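Ribokinase (Arabidopsis thaliana, PDB 6ILS) catalyses the magnesium-dependent transfer of a phosphoryl group from ATP to O-5 of D-ribose, giving D-ribose 5-phosphate. Local coordinates at residues Ala136-Leu141 with Ala264-Met269; Thr191-Leu196 with Ser208-Lys213; Leu233-Glu238 with Lys273-Cys278. All coordinates share one frame; numbering follows the deposited sequence.

Contact 1. Residues Ala136-Leu141 with Ala264-Met269; sequences AGIVLL and AFAVAM
Ala266 faces strand 138-141 from the helix and is met there by Ile138 and Leu140. Its CB bond points toward the strand, and the small methyl lets the backbones come close. The CA atoms of Ile138 and Ala266 are 7.2 Å apart. Leu140 CD2 lies 3.6 Å from Ala266 CB, and Leu140 CD1 touches the same methyl at 4.0 Å. Ile138 reaches the helix with its chain end. Its CG1 branch is anti to the backbone N (chi1 -172°) and chi2 is extended, which carries CD1 out to the helix backbone. There Ile138 CD1 sits 3.7 Å from Ala266 O and 4.0 Å from Ala266 CB. Met269, one turn further on, adds a looser touch. Its SD is 4.1 Å from Ile138 CD1, although the bend at chi3 leads the end of the chain away from the strand. The side-chain contacts are apolar, and all the residues that make them except Met269 are buried. Val139 points to the other face of the sheet, where it meets Val153 and Val157 of helix 147-158. Ala266 also touches Ile165 of the adjacent parallel strand. The short strand and helix axes run nearly antiparallel, at 168°. A central sheet of mainly parallel strands with helices packed on both faces is the alpha/beta core of the PfkB (ribokinase) fold.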
ATOM      1  N   ALA B 136     -16.431 -27.412 -11.566  1.00 26.22           N
ATOM      2  CA  ALA B 136     -17.164 -26.561 -10.626  1.00 23.20           C
ATOM      3  C   ALA B 136     -18.637 -26.965 -10.498  1.00 28.19           C
ATOM      4  O   ALA B 136     -19.205 -27.578 -11.404  1.00 28.13           O
ATOM      5  CB  ALA B 136     -17.065 -25.109 -11.051  1.00 21.17           C
ATOM      6  N   GLY B 137     -19.248 -26.620  -9.368  1.00 21.85           N
ATOM      7  CA  GLY B 137     -20.696 -26.644  -9.234  1.00 23.49           C
ATOM      8  C   GLY B 137     -21.308 -25.333  -9.691  1.00 21.35           C
ATOM      9  O   GLY B 137     -22.464 -25.287 -10.107  1.00 22.25           O
ATOM     10  N   ILE B 138     -20.526 -24.258  -9.620  1.00 20.07           N
ATOM     11  CA  ILE B 138     -20.990 -22.931 -10.008  1.00 17.91           C
ATOM     12  C   ILE B 138     -19.769 -22.033 -10.122  1.00 19.33           C
ATOM     13  O   ILE B 138     -18.818 -22.186  -9.365  1.00 18.81           O
ATOM     14  CB  ILE B 138     -22.030 -22.360  -8.992  1.00 21.86           C
ATOM     15  CG1 ILE B 138     -22.641 -21.070  -9.514  1.00 21.14           C
ATOM     16  CG2 ILE B 138     -21.407 -22.133  -7.599  1.00 18.79           C
ATOM     17  CD1 ILE B 138     -24.014 -20.768  -8.916  1.00 23.66           C
ATOM     18  N   VAL B 139     -19.761 -21.135 -11.094  1.00 17.58           N
ATOM     19  CA  VAL B 139     -18.591 -20.297 -11.333  1.00 19.15           C
ATOM     20  C   VAL B 139     -18.956 -18.821 -11.233  1.00 18.42           C
ATOM     21  O   VAL B 139     -19.992 -18.411 -11.760  1.00 15.83           O
ATOM     22  CB  VAL B 139     -17.959 -20.601 -12.735  1.00 18.60           C
ATOM     23  CG1 VAL B 139     -16.862 -19.602 -13.071  1.00 20.04           C
ATOM     24  CG2 VAL B 139     -17.426 -22.015 -12.767  1.00 19.89           C
ATOM     25  N   LEU B 140     -18.123 -18.031 -10.537  1.00 14.49           N
ATOM     26  CA  LEU B 140     -18.352 -16.596 -10.357  1.00 14.54           C
ATOM     27  C   LEU B 140     -17.228 -15.790 -10.970  1.00 15.95           C
ATOM     28  O   LEU B 140     -16.065 -16.066 -10.684  1.00 17.82           O
ATOM     29  CB  LEU B 140     -18.432 -16.210  -8.860  1.00 15.79           C
ATOM     30  CG  LEU B 140     -19.450 -16.838  -7.936  1.00 25.58           C
ATOM     31  CD1 LEU B 140     -19.617 -15.968  -6.654  1.00 20.94           C
ATOM     32  CD2 LEU B 140     -20.767 -17.078  -8.649  1.00 26.63           C
ATOM     33  N   LEU B 141     -17.594 -14.807 -11.792  1.00 14.97           N
ATOM     34  CA  LEU B 141     -16.682 -13.871 -12.443  1.00 15.18           C
ATOM     35  C   LEU B 141     -17.059 -12.438 -12.083  1.00 17.36           C
ATOM     36  O   LEU B 141     -18.211 -12.172 -11.707  1.00 15.51           O
ATOM     37  CB  LEU B 141     -16.746 -14.064 -13.973  1.00 15.55           C
ATOM     38  CG  LEU B 141     -16.656 -15.510 -14.451  1.00 14.38           C
ATOM     39  CD1 LEU B 141     -16.977 -15.598 -15.956  1.00 18.87           C
ATOM     40  CD2 LEU B 141     -15.246 -16.125 -14.151  1.00 14.55           C
ATOM     41  N   ALA B 264     -23.177 -15.201  -1.762  1.00 13.66           N
ATOM     42  CA  ALA B 264     -24.120 -15.925  -0.901  1.00 16.90           C
ATOM     43  C   ALA B 264     -25.285 -16.452  -1.741  1.00 15.81           C
ATOM     44  O   ALA B 264     -25.778 -17.564  -1.544  1.00 13.32           O
ATOM     45  CB  ALA B 264     -24.642 -15.006   0.237  1.00 13.86           C
ATOM     46  N   PHE B 265     -25.714 -15.639  -2.698  1.00 15.78           N
ATOM     47  CA  PHE B 265     -26.720 -16.088  -3.653  1.00 16.29           C
ATOM     48  C   PHE B 265     -26.225 -17.349  -4.375  1.00 16.77           C
ATOM     49  O   PHE B 265     -26.952 -18.326  -4.509  1.00 18.30           O
ATOM     50  CB  PHE B 265     -27.038 -14.967  -4.650  1.00 15.44           C
ATOM     51  CG  PHE B 265     -28.062 -15.355  -5.684  1.00 16.21           C
ATOM     52  CD1 PHE B 265     -27.687 -16.042  -6.836  1.00 20.15           C
ATOM     53  CD2 PHE B 265     -29.392 -15.018  -5.509  1.00 16.18           C
ATOM     54  CE1 PHE B 265     -28.641 -16.404  -7.790  1.00 24.32           C
ATOM     55  CE2 PHE B 265     -30.344 -15.382  -6.461  1.00 18.40           C
ATOM     56  CZ  PHE B 265     -29.964 -16.064  -7.597  1.00 22.27           C
ATOM     57  N   ALA B 266     -24.980 -17.326  -4.831  1.00 15.29           N
ATOM     58  CA  ALA B 266     -24.382 -18.462  -5.572  1.00 15.01           C
ATOM     59  C   ALA B 266     -24.334 -19.725  -4.714  1.00 18.30           C
ATOM     60  O   ALA B 266     -24.607 -20.779  -5.215  1.00 17.63           O
ATOM     61  CB  ALA B 266     -23.015 -18.091  -6.077  1.00 15.93           C
ATOM     62  N   VAL B 267     -24.003 -19.569  -3.441  1.00 15.86           N
ATOM     63  CA  VAL B 267     -23.913 -20.728  -2.519  1.00 15.90           C
ATOM     64  C   VAL B 267     -25.315 -21.298  -2.332  1.00 16.39           C
ATOM     65  O   VAL B 267     -25.473 -22.462  -2.437  1.00 17.78           O
ATOM     66  CB  VAL B 267     -23.302 -20.301  -1.176  1.00 14.13           C
ATOM     67  CG1 VAL B 267     -23.505 -21.371  -0.130  1.00 19.32           C
ATOM     68  CG2 VAL B 267     -21.840 -19.941  -1.333  1.00 15.95           C
ATOM     69  N   ALA B 268     -26.288 -20.432  -2.123  1.00 16.54           N
ATOM     70  CA  ALA B 268     -27.670 -20.909  -1.947  1.00 16.54           C
ATOM     71  C   ALA B 268     -28.140 -21.599  -3.229  1.00 20.16           C
ATOM     72  O   ALA B 268     -28.771 -22.615  -3.149  1.00 18.42           O
ATOM     73  CB  ALA B 268     -28.574 -19.767  -1.594  1.00 18.45           C
ATOM     74  N   MET B 269     -27.817 -21.022  -4.369  1.00 17.27           N
ATOM     75  CA  MET B 269     -28.249 -21.604  -5.656  1.00 20.13           C
ATOM     76  C   MET B 269     -27.554 -22.944  -5.893  1.00 19.65           C
ATOM     77  O   MET B 269     -28.232 -23.866  -6.198  1.00 22.63           O
ATOM     78  CB  MET B 269     -27.950 -20.651  -6.806  1.00 19.73           C
ATOM     79  CG  MET B 269     -28.119 -21.281  -8.142  1.00 24.14           C
ATOM     80  SD  MET B 269     -28.037 -20.046  -9.420  1.00 26.91           S
ATOM     81  CE  MET B 269     -29.703 -19.417  -9.304  1.00 32.77           C
TER

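Contact 2. Residues Thr191-Leu196 with Ser208-Lys213; sequences TELSRL and SQAVAK
Leu193 meets Ala210 with its branch point set against the Ala210 methyl. The CB bonds of both residues point toward the opposite helix. Leu193 CG is 3.8 Å from Ala210 CB. The two methyls of the leucine spread round the same atom, with Leu193 CD2 at 3.9 Å and Leu193 CD1 at 4.1 Å from Ala210 CB. Leu193 CG is anti to the backbone N (chi1 176°), beside the carbonyl carbon, and this holds the branch out toward helix 204-216. Val211 joins from the flank. Its CG2, anti to its own carbonyl carbon, lies 4.2 Å from Leu193 CD2, and the two side chains cross obliquely. Leu193 CD2 thus lies near both Ala210 and Val211. The helices are neighbours in the chain, 190-197 and 204-216, joined by a short loop. They are two consecutive helices in the connection between parallel strands 185-187 and 221-225 of the PfkB alpha/beta domain. Here the CA atoms of Leu193 and Ala210 are 6.9 Å apart, a close approach that the small alanine permits. Ile207 and Cys214 of helix 204-216 also touch Leu193, as does Thr201 in the loop between the helices. The Leu193 side chain is about 10 Å from the bound ATP, measured between nearest atoms. Just before helix 190-197, Asn189, which lines the ATP pocket, accepts a hydrogen bond from Glu192 N through OD1.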
ATOM      1  N   THR B 191     -26.610   1.318 -11.103  1.00 30.66           N
ATOM      2  CA  THR B 191     -25.751   2.153 -11.937  1.00 30.26           C
ATOM      3  C   THR B 191     -25.097   1.343 -13.061  1.00 33.09           C
ATOM      4  O   THR B 191     -25.016   1.799 -14.202  1.00 31.29           O
ATOM      5  CB  THR B 191     -24.692   2.830 -11.087  1.00 32.84           C
ATOM      6  OG1 THR B 191     -25.345   3.575 -10.052  1.00 37.93           O
ATOM      7  CG2 THR B 191     -23.834   3.773 -11.932  1.00 36.96           C
ATOM      8  N   GLU B 192     -24.656   0.130 -12.747  1.00 28.53           N
ATOM      9  CA  GLU B 192     -24.060  -0.744 -13.750  1.00 25.26           C
ATOM     10  C   GLU B 192     -25.083  -1.165 -14.786  1.00 27.51           C
ATOM     11  O   GLU B 192     -24.765  -1.288 -15.970  1.00 29.00           O
ATOM     12  CB  GLU B 192     -23.437  -1.975 -13.088  1.00 25.73           C
ATOM     13  CG  GLU B 192     -22.238  -1.601 -12.235  1.00 25.57           C
ATOM     14  CD  GLU B 192     -21.873  -2.639 -11.188  1.00 29.08           C
ATOM     15  OE1 GLU B 192     -22.583  -3.664 -11.049  1.00 23.38           O
ATOM     16  OE2 GLU B 192     -20.854  -2.409 -10.504  1.00 31.65           O
ATOM     17  N   LEU B 193     -26.320  -1.381 -14.347  1.00 25.39           N
ATOM     18  CA  LEU B 193     -27.373  -1.791 -15.266  1.00 27.22           C
ATOM     19  C   LEU B 193     -27.709  -0.652 -16.225  1.00 25.02           C
ATOM     20  O   LEU B 193     -27.944  -0.883 -17.403  1.00 28.14           O
ATOM     21  CB  LEU B 193     -28.625  -2.217 -14.501  1.00 26.55           C
ATOM     22  CG  LEU B 193     -29.862  -2.594 -15.321  1.00 22.07           C
ATOM     23  CD1 LEU B 193     -29.635  -3.823 -16.179  1.00 22.63           C
ATOM     24  CD2 LEU B 193     -31.043  -2.805 -14.355  1.00 22.14           C
ATOM     25  N   SER B 194     -27.728   0.569 -15.699  1.00 28.15           N
ATOM     26  CA  SER B 194     -27.978   1.759 -16.511  1.00 31.29           C
ATOM     27  C   SER B 194     -26.840   2.035 -17.489  1.00 35.85           C
ATOM     28  O   SER B 194     -27.079   2.348 -18.655  1.00 35.39           O
ATOM     29  CB  SER B 194     -28.185   2.980 -15.616  1.00 32.60           C
ATOM     30  OG  SER B 194     -28.279   4.162 -16.392  1.00 38.17           O
ATOM     31  N   ARG B 195     -25.601   1.938 -17.007  1.00 33.03           N
ATOM     32  CA  ARG B 195     -24.437   2.135 -17.867  1.00 34.38           C
ATOM     33  C   ARG B 195     -24.424   1.128 -19.012  1.00 36.56           C
ATOM     34  O   ARG B 195     -24.252   1.506 -20.173  1.00 35.86           O
ATOM     35  CB  ARG B 195     -23.141   2.023 -17.068  1.00 31.98           C
ATOM     36  CG  ARG B 195     -21.895   2.255 -17.903  1.00 37.29           C
ATOM     37  CD  ARG B 195     -20.684   1.617 -17.252  1.00 35.86           C
ATOM     38  NE  ARG B 195     -20.652   1.883 -15.820  1.00 40.84           N
ATOM     39  CZ  ARG B 195     -20.379   0.968 -14.892  1.00 40.02           C
ATOM     40  NH1 ARG B 195     -20.384   1.316 -13.613  1.00 40.56           N
ATOM     41  NH2 ARG B 195     -20.103  -0.289 -15.240  1.00 34.41           N
ATOM     42  N   LEU B 196     -24.618  -0.145 -18.674  1.00 32.19           N
ATOM     43  CA  LEU B 196     -24.597  -1.244 -19.640  1.00 29.81           C
ATOM     44  C   LEU B 196     -25.731  -1.182 -20.668  1.00 38.79           C
ATOM     45  O   LEU B 196     -25.544  -1.538 -21.833  1.00 40.97           O
ATOM     46  CB  LEU B 196     -24.661  -2.587 -18.908  1.00 34.24           C
ATOM     47  CG  LEU B 196     -25.255  -3.741 -19.714  1.00 36.82           C
ATOM     48  CD1 LEU B 196     -24.216  -4.287 -20.691  1.00 44.06           C
ATOM     49  CD2 LEU B 196     -25.819  -4.837 -18.833  1.00 29.03           C
ATOM     50  N   SER B 208     -37.012  -2.819 -14.901  1.00 24.73           N
ATOM     51  CA  SER B 208     -37.556  -3.966 -15.623  1.00 27.03           C
ATOM     52  C   SER B 208     -37.332  -3.862 -17.125  1.00 27.43           C
ATOM     53  O   SER B 208     -37.087  -4.866 -17.800  1.00 27.38           O
ATOM     54  CB  SER B 208     -39.057  -4.109 -15.330  1.00 31.92           C
ATOM     55  OG  SER B 208     -39.265  -4.181 -13.929  1.00 33.76           O
ATOM     56  N   GLN B 209     -37.417  -2.646 -17.646  1.00 29.51           N
ATOM     57  CA  GLN B 209     -37.189  -2.433 -19.066  1.00 32.82           C
ATOM     58  C   GLN B 209     -35.694  -2.456 -19.394  1.00 31.26           C
ATOM     59  O   GLN B 209     -35.295  -2.882 -20.482  1.00 33.55           O
ATOM     60  CB  GLN B 209     -37.829  -1.118 -19.515  1.00 40.24           C
ATOM     61  CG  GLN B 209     -39.354  -1.198 -19.553  1.00 41.64           C
ATOM     62  CD  GLN B 209     -39.847  -2.540 -20.083  1.00 40.10           C
ATOM     63  OE1 GLN B 209     -39.708  -2.847 -21.268  1.00 42.17           O
ATOM     64  NE2 GLN B 209     -40.415  -3.353 -19.195  1.00 42.86           N
ATOM     65  N   ALA B 210     -34.864  -2.009 -18.456  1.00 29.31           N
ATOM     66  CA  ALA B 210     -33.424  -2.140 -18.655  1.00 29.41           C
ATOM     67  C   ALA B 210     -33.062  -3.627 -18.696  1.00 30.57           C
ATOM     68  O   ALA B 210     -32.232  -4.046 -19.508  1.00 30.78           O
ATOM     69  CB  ALA B 210     -32.654  -1.408 -17.562  1.00 28.84           C
ATOM     70  N   VAL B 211     -33.720  -4.423 -17.845  1.00 25.53           N
ATOM     71  CA  VAL B 211     -33.516  -5.869 -17.802  1.00 24.38           C
ATOM     72  C   VAL B 211     -34.025  -6.559 -19.069  1.00 29.74           C
ATOM     73  O   VAL B 211     -33.406  -7.506 -19.569  1.00 29.17           O
ATOM     74  CB  VAL B 211     -34.206  -6.501 -16.548  1.00 23.48           C
ATOM     75  CG1 VAL B 211     -34.274  -8.017 -16.672  1.00 21.85           C
ATOM     76  CG2 VAL B 211     -33.473  -6.073 -15.250  1.00 22.55           C
ATOM     77  N   ALA B 212     -35.159  -6.095 -19.588  1.00 29.81           N
ATOM     78  CA  ALA B 212     -35.662  -6.602 -20.867  1.00 32.49           C
ATOM     79  C   ALA B 212     -34.600  -6.399 -21.962  1.00 27.34           C
ATOM     80  O   ALA B 212     -34.387  -7.278 -22.793  1.00 32.42           O
ATOM     81  CB  ALA B 212     -36.981  -5.911 -21.242  1.00 33.92           C
ATOM     82  N   LYS B 213     -33.934  -5.247 -21.944  1.00 32.55           N
ATOM     83  CA  LYS B 213     -32.790  -5.012 -22.826  1.00 31.45           C
ATOM     84  C   LYS B 213     -31.702  -6.066 -22.606  1.00 33.23           C
ATOM     85  O   LYS B 213     -31.116  -6.558 -23.566  1.00 33.77           O
ATOM     86  CB  LYS B 213     -32.206  -3.621 -22.606  1.00 31.25           C
TER

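Contact 3. Residues Leu233-Glu238 with Lys273-Cys278; sequences LFIQGE and KSHEEC
His275 lies at the start of a helix that packs against the antiparallel end of the main sheet in this PfkB-family fold. It meets Ile235 and Leu233 of strand 231-235. The contact is partly buried. Ile235 comes to the imidazole from the opposite direction and puts its CD1 over one face. The methyl is 3.7 Å from the ring centroid and 26° off the ring normal, a CH-pi contact. It sits toward the rim, nearest to NE2, and Ile235 CD1 is 3.4 Å from His275 NE2. The torsions of Ile235 explain this reach. CG1 is anti to the carbonyl carbon (chi1 -58°), and an extended chi2 then carries CD1 to the far end of a straight chain over the ring. Leu233 approaches differently. Its side chain crosses that of His275 at about a right angle, and Leu233 CD2 rests 3.6 Å from His275 CB. Leu233 CG lies opposite the backbone N (chi1 179°), and the turn at chi2 places CD2 against His275 CB. The same methyl also touches CG and ND1 of the ring, obliquely. In His275, chi1 puts CG anti to the carbonyl carbon and sends it toward the strand, while chi2 turns the ring face to Ile235 CD1. Beyond Ile235 the chain makes a type II turn, closed by a hydrogen bond from Glu238 N to Ile235 O. Leu233 also packs on Leu223 of strand 221-225. The helix that carries His275 begins with a capping box formed by Ser274 and Glu277. Ser274 N donates to Glu277 OE1 at 2.9 Å, on the anti side of the carboxylate and tilted out of its plane. In return, Glu277 N donates to Ser274 OG at 3.0 Å.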
ATOM      1  N   LEU B 233     -34.609 -10.652  -8.750  1.00 17.61           N
ATOM      2  CA  LEU B 233     -34.155 -11.658  -9.685  1.00 19.17           C
ATOM      3  C   LEU B 233     -35.141 -11.737 -10.840  1.00 20.84           C
ATOM      4  O   LEU B 233     -36.308 -12.109 -10.650  1.00 23.19           O
ATOM      5  CB  LEU B 233     -34.021 -13.025  -9.027  1.00 17.71           C
ATOM      6  CG  LEU B 233     -33.562 -14.170  -9.942  1.00 22.31           C
ATOM      7  CD1 LEU B 233     -32.134 -13.945 -10.450  1.00 20.46           C
ATOM      8  CD2 LEU B 233     -33.669 -15.502  -9.230  1.00 24.20           C
ATOM      9  N   PHE B 234     -34.669 -11.358 -12.023  1.00 19.47           N
ATOM     10  CA  PHE B 234     -35.469 -11.471 -13.244  1.00 20.05           C
ATOM     11  C   PHE B 234     -35.049 -12.697 -14.020  1.00 20.56           C
ATOM     12  O   PHE B 234     -33.867 -12.880 -14.309  1.00 22.63           O
ATOM     13  CB  PHE B 234     -35.304 -10.241 -14.142  1.00 17.60           C
ATOM     14  CG  PHE B 234     -35.730  -8.947 -13.514  1.00 20.86           C
ATOM     15  CD1 PHE B 234     -34.903  -8.279 -12.616  1.00 20.94           C
ATOM     16  CD2 PHE B 234     -36.944  -8.373 -13.842  1.00 24.31           C
ATOM     17  CE1 PHE B 234     -35.290  -7.080 -12.056  1.00 19.95           C
ATOM     18  CE2 PHE B 234     -37.337  -7.174 -13.275  1.00 21.90           C
ATOM     19  CZ  PHE B 234     -36.511  -6.527 -12.387  1.00 23.59           C
ATOM     20  N   ILE B 235     -36.015 -13.533 -14.367  1.00 20.72           N
ATOM     21  CA  ILE B 235     -35.769 -14.691 -15.221  1.00 24.27           C
ATOM     22  C   ILE B 235     -36.671 -14.563 -16.446  1.00 29.25           C
ATOM     23  O   ILE B 235     -37.870 -14.330 -16.308  1.00 28.00           O
ATOM     24  CB  ILE B 235     -36.051 -15.994 -14.486  1.00 26.69           C
ATOM     25  CG1 ILE B 235     -35.175 -16.091 -13.229  1.00 28.88           C
ATOM     26  CG2 ILE B 235     -35.831 -17.186 -15.405  1.00 31.92           C
ATOM     27  CD1 ILE B 235     -35.452 -17.307 -12.395  1.00 32.33           C
ATOM     28  N   GLN B 236     -36.102 -14.682 -17.636  1.00 28.73           N
ATOM     29  CA  GLN B 236     -36.890 -14.483 -18.849  1.00 31.53           C
ATOM     30  C   GLN B 236     -38.078 -15.437 -18.919  1.00 30.23           C
ATOM     31  O   GLN B 236     -37.935 -16.647 -18.735  1.00 29.84           O
ATOM     32  CB  GLN B 236     -36.019 -14.646 -20.090  1.00 33.94           C
ATOM     33  CG  GLN B 236     -36.713 -14.185 -21.351  1.00 35.73           C
ATOM     34  CD  GLN B 236     -35.752 -14.018 -22.482  1.00 40.08           C
ATOM     35  OE1 GLN B 236     -34.734 -14.702 -22.543  1.00 37.95           O
ATOM     36  NE2 GLN B 236     -36.056 -13.094 -23.388  1.00 40.49           N
ATOM     37  N   GLY B 237     -39.263 -14.878 -19.155  1.00 32.65           N
ATOM     38  CA  GLY B 237     -40.481 -15.667 -19.251  1.00 31.50           C
ATOM     39  C   GLY B 237     -41.176 -15.891 -17.921  1.00 32.81           C
ATOM     40  O   GLY B 237     -42.213 -16.557 -17.844  1.00 31.92           O
ATOM     41  N   GLU B 238     -40.606 -15.335 -16.858  1.00 30.21           N
ATOM     42  CA  GLU B 238     -41.157 -15.534 -15.525  1.00 31.19           C
ATOM     43  C   GLU B 238     -41.396 -14.198 -14.836  1.00 28.29           C
ATOM     44  O   GLU B 238     -40.893 -13.154 -15.269  1.00 28.55           O
ATOM     45  CB  GLU B 238     -40.229 -16.413 -14.668  1.00 33.09           C
ATOM     46  CG  GLU B 238     -39.664 -17.652 -15.376  1.00 36.82           C
ATOM     47  CD  GLU B 238     -40.728 -18.666 -15.788  1.00 51.07           C
ATOM     48  OE1 GLU B 238     -41.867 -18.597 -15.270  1.00 59.84           O
ATOM     49  OE2 GLU B 238     -40.419 -19.550 -16.624  1.00 53.47           O
ATOM     50  N   LYS B 273     -31.329 -24.390  -3.335  1.00 22.33           N
ATOM     51  CA  LYS B 273     -32.439 -23.650  -2.713  1.00 21.17           C
ATOM     52  C   LYS B 273     -33.284 -22.971  -3.789  1.00 23.70           C
ATOM     53  O   LYS B 273     -32.789 -22.741  -4.852  1.00 23.47           O
ATOM     54  CB  LYS B 273     -31.885 -22.641  -1.715  1.00 21.46           C
ATOM     55  CG  LYS B 273     -31.262 -23.281  -0.495  1.00 25.88           C
ATOM     56  CD  LYS B 273     -30.817 -22.289   0.519  1.00 25.32           C
ATOM     57  CE  LYS B 273     -30.290 -22.945   1.764  1.00 30.60           C
ATOM     58  NZ  LYS B 273     -29.718 -21.946   2.680  1.00 27.52           N
ATOM     59  N   SER B 274     -34.490 -22.561  -3.419  1.00 24.19           N
ATOM     60  CA  SER B 274     -35.420 -21.844  -4.321  1.00 24.38           C
ATOM     61  C   SER B 274     -34.900 -20.439  -4.626  1.00 25.40           C
ATOM     62  O   SER B 274     -34.164 -19.916  -3.829  1.00 22.90           O
ATOM     63  CB  SER B 274     -36.777 -21.777  -3.708  1.00 24.81           C
ATOM     64  OG  SER B 274     -36.825 -20.846  -2.659  1.00 23.90           O
ATOM     65  N   HIS B 275     -35.317 -19.853  -5.741  1.00 22.12           N
ATOM     66  CA  HIS B 275     -34.885 -18.473  -6.063  1.00 23.15           C
ATOM     67  C   HIS B 275     -35.242 -17.549  -4.892  1.00 23.81           C
ATOM     68  O   HIS B 275     -34.432 -16.731  -4.509  1.00 18.64           O
ATOM     69  CB  HIS B 275     -35.548 -18.000  -7.359  1.00 27.72           C
ATOM     70  CG  HIS B 275     -35.279 -18.862  -8.540  1.00 31.16           C
ATOM     71  ND1 HIS B 275     -34.037 -19.314  -8.837  1.00 38.88           N
ATOM     72  CD2 HIS B 275     -36.087 -19.332  -9.503  1.00 37.05           C
ATOM     73  CE1 HIS B 275     -34.078 -20.017  -9.938  1.00 38.06           C
ATOM     74  NE2 HIS B 275     -35.319 -20.057 -10.347  1.00 35.97           N
ATOM     75  N   GLU B 276     -36.448 -17.713  -4.370  1.00 19.56           N
ATOM     76  CA  GLU B 276     -36.857 -16.916  -3.222  1.00 24.88           C
ATOM     77  C   GLU B 276     -35.894 -17.086  -2.047  1.00 20.35           C
ATOM     78  O   GLU B 276     -35.467 -16.103  -1.450  1.00 20.35           O
ATOM     79  CB  GLU B 276     -38.272 -17.291  -2.777  1.00 28.68           C
ATOM     80  CG  GLU B 276     -39.374 -16.790  -3.698  1.00 35.82           C
ATOM     81  CD  GLU B 276     -39.553 -17.630  -4.967  1.00 38.94           C
ATOM     82  OE1 GLU B 276     -38.971 -18.745  -5.066  1.00 31.07           O
ATOM     83  OE2 GLU B 276     -40.305 -17.165  -5.860  1.00 42.26           O
ATOM     84  N   GLU B 277     -35.578 -18.332  -1.719  1.00 19.75           N
ATOM     85  CA  GLU B 277     -34.661 -18.626  -0.613  1.00 22.08           C
ATOM     86  C   GLU B 277     -33.259 -18.097  -0.901  1.00 20.22           C
ATOM     87  O   GLU B 277     -32.584 -17.624   0.015  1.00 19.57           O
ATOM     88  CB  GLU B 277     -34.597 -20.133  -0.344  1.00 23.80           C
ATOM     89  CG  GLU B 277     -35.829 -20.723   0.356  1.00 26.89           C
ATOM     90  CD  GLU B 277     -35.947 -22.244   0.218  1.00 30.99           C
ATOM     91  OE1 GLU B 277     -35.200 -22.860  -0.579  1.00 29.92           O
ATOM     92  OE2 GLU B 277     -36.812 -22.829   0.907  1.00 39.34           O
ATOM     93  N   CYS B 278     -32.826 -18.194  -2.161  1.00 19.87           N
ATOM     94  CA  CYS B 278     -31.514 -17.677  -2.568  1.00 17.99           C
ATOM     95  C   CYS B 278     -31.417 -16.179  -2.326  1.00 18.32           C
ATOM     96  O   CYS B 278     -30.434 -15.701  -1.765  1.00 16.77           O
ATOM     97  CB  CYS B 278     -31.228 -17.976  -4.044  1.00 20.98           C
ATOM     98  SG  CYS B 278     -30.920 -19.702  -4.386  1.00 24.04           S
TER

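Contacts 1 and 2 are buried and rest on aliphatic side chains, with one thioether, that of Met269. Contact 3 is only partly buried and adds an imidazole ring. Contact 1 is the nearest to the centre of the chain, while the other two lie further out. Contacts 1 and 3 both set helices against the same main sheet, contact 1 within its parallel part and contact 3 at its antiparallel end. Their helices, 257-270 and 275-289, are consecutive and touch directly: Phe265 CE2 is 3.7 Å from Cys278 CB. Contact 2 instead joins two helices. It meets contact 3 through Phe234, whose CB packs on Val211 CG1. Contacts 1 and 2 do not touch.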